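Local coordinates for Cry23AA1 (Bacillus thuringiensis, PDB 4RHZ), which is one component of a binary crystal toxin, probably insecticidal, binds zinc, and probably forms membrane pores as other aerolysin-family toxins do, at residues Tyr188-Val191 and Ala192-Ala195. Sequence-based numbering, arbitrary orientation.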
ATOM      1  N   TYR A 188      31.663  21.978 -31.308  1.00 36.11           N
ATOM      2  CA  TYR A 188      31.215  20.802 -30.637  1.00 36.73           C
ATOM      3  C   TYR A 188      30.983  21.161 -29.194  1.00 37.78           C
ATOM      4  O   TYR A 188      31.840  21.818 -28.588  1.00 36.64           O
ATOM      5  CB  TYR A 188      32.297  19.749 -30.641  1.00 36.85           C
ATOM      6  CG  TYR A 188      32.480  19.080 -31.945  1.00 35.80           C
ATOM      7  CD1 TYR A 188      31.819  17.911 -32.226  1.00 30.45           C
ATOM      8  CD2 TYR A 188      33.380  19.592 -32.902  1.00 33.05           C
ATOM      9  CE1 TYR A 188      32.005  17.246 -33.432  1.00 33.80           C
ATOM     10  CE2 TYR A 188      33.591  18.914 -34.113  1.00 33.24           C
ATOM     11  CZ  TYR A 188      32.890  17.755 -34.389  1.00 34.36           C
ATOM     12  OH  TYR A 188      33.089  17.072 -35.595  1.00 33.61           O
ATOM     13  N   VAL A 189      29.852  20.692 -28.650  1.00 36.66           N
ATOM     14  CA  VAL A 189      29.471  21.006 -27.285  1.00 36.85           C
ATOM     15  C   VAL A 189      29.079  19.713 -26.598  1.00 38.75           C
ATOM     16  O   VAL A 189      28.264  18.976 -27.144  1.00 37.72           O
ATOM     17  CB  VAL A 189      28.310  21.995 -27.241  1.00 36.96           C
ATOM     18  CG1 VAL A 189      27.975  22.328 -25.784  1.00 34.25           C
ATOM     19  CG2 VAL A 189      28.663  23.287 -28.056  1.00 34.30           C
ATOM     20  N   SER A 190      29.793  19.399 -25.505  1.00 39.86           N
ATOM     21  CA  SER A 190      29.559  18.275 -24.592  1.00 41.66           C
ATOM     22  C   SER A 190      28.225  18.471 -23.910  1.00 41.64           C
ATOM     23  O   SER A 190      27.760  19.589 -23.755  1.00 41.35           O
ATOM     24  CB  SER A 190      30.513  18.406 -23.399  1.00 41.60           C
ATOM     25  OG  SER A 190      31.637  17.573 -23.502  1.00 49.57           O
ATOM     26  N   VAL A 191      27.710  17.394 -23.343  1.00 41.42           N
ATOM     27  CA  VAL A 191      26.591  17.460 -22.417  1.00 40.91           C
ATOM     28  C   VAL A 191      27.104  17.831 -21.018  1.00 39.87           C
ATOM     29  O   VAL A 191      26.468  18.605 -20.282  1.00 39.95           O
ATOM     30  CB  VAL A 191      25.800  16.104 -22.535  1.00 42.91           C
ATOM     31  CG1 VAL A 191      26.851  14.848 -22.573  1.00 41.60           C
ATOM     32  CG2 VAL A 191      24.663  16.009 -21.539  1.00 40.13           C
ATOM     33  N   ALA A 192      28.295  17.368 -20.663  1.00 39.55           N
ATOM     34  CA  ALA A 192      29.045  18.018 -19.530  1.00 41.05           C
ATOM     35  C   ALA A 192      29.181  19.542 -19.616  1.00 41.74           C
ATOM     36  O   ALA A 192      28.974  20.229 -18.633  1.00 43.65           O
ATOM     37  CB  ALA A 192      30.430  17.434 -19.404  1.00 41.25           C
ATOM     38  N   ASP A 193      29.565  20.075 -20.780  1.00 42.93           N
ATOM     39  CA  ASP A 193      29.658  21.539 -21.003  1.00 43.42           C
ATOM     40  C   ASP A 193      28.305  22.200 -20.739  1.00 43.19           C
ATOM     41  O   ASP A 193      28.197  23.280 -20.087  1.00 42.69           O
ATOM     42  CB  ASP A 193      30.086  21.853 -22.456  1.00 43.62           C
ATOM     43  CG  ASP A 193      31.489  21.378 -22.776  1.00 44.92           C
ATOM     44  OD1 ASP A 193      32.304  21.282 -21.830  1.00 44.98           O
ATOM     45  OD2 ASP A 193      31.774  21.090 -23.980  1.00 48.70           O
ATOM     46  N   LEU A 194      27.254  21.534 -21.226  1.00 42.99           N
ATOM     47  CA  LEU A 194      25.891  22.052 -21.021  1.00 41.86           C
ATOM     48  C   LEU A 194      25.588  22.069 -19.529  1.00 41.11           C
ATOM     49  O   LEU A 194      24.973  22.989 -19.039  1.00 39.82           O
ATOM     50  CB  LEU A 194      24.930  21.117 -21.687  1.00 42.34           C
ATOM     51  CG  LEU A 194      23.747  21.618 -22.480  1.00 44.00           C
ATOM     52  CD1 LEU A 194      22.695  20.569 -22.320  1.00 41.05           C
ATOM     53  CD2 LEU A 194      23.244  22.990 -22.124  1.00 39.87           C
ATOM     54  N   ALA A 195      26.031  21.035 -18.811  1.00 40.99           N
ATOM     55  CA  ALA A 195      25.785  20.963 -17.359  1.00 42.80           C
ATOM     56  C   ALA A 195      26.552  22.094 -16.624  1.00 44.00           C
ATOM     57  O   ALA A 195      25.998  22.765 -15.750  1.00 45.42           O
ATOM     58  CB  ALA A 195      26.154  19.555 -16.824  1.00 40.81           C
TER
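Val191 O accepts the backbone N-H of Ala195 at 2.9 Å (O to N), a backbone bond of the first turn of helix 191-197, just where strand 182-190 of this aerolysin-family fold gives way to it. One residue earlier Ser190, in the N-cap position, opens the helix through its carbonyl: Leu194 N reaches Ser190 O at 3.2 Å. The serine hydroxyl makes no capping bond. What closes the turn on the side-chain level is Asp193, the third residue of the helix, which reaches back to the N-cap residue as in half of a capping box. Its OD2 takes the N-H of Ser190 at 3.0 Å, with an N-H...O angle of 153°, and the donor approaches from above the carboxylate plane, not within it. Asp193 CG is set beside its own backbone N (chi1 -65°), which swings the carboxylate back over the last strand residue, and Asp193 OD2 also presses against Ser190 CB, again 3.0 Å away. A carboxylate at the N-terminal turn would also be expected to interact favourably with the helix dipole.

On the neighbouring strand residue, with Val189 CG1 anti to the backbone N (chi1 -178°), this branch is the one that meets Asp193 CB, at 4.0 Å, and the two side chains pass at a slant. Val189 is tied to Leu173 by backbone hydrogen bonds within the sheet and packs on Ile10 and Tyr13; Leu194 also meets Ile10, so helix 6-18 covers both the strand end and the new helix. Val191 turns instead to Met169 and Phe31. On the helix side, the methyl group of Ala192 rests 4.1 Å from Ser190, CB to CB.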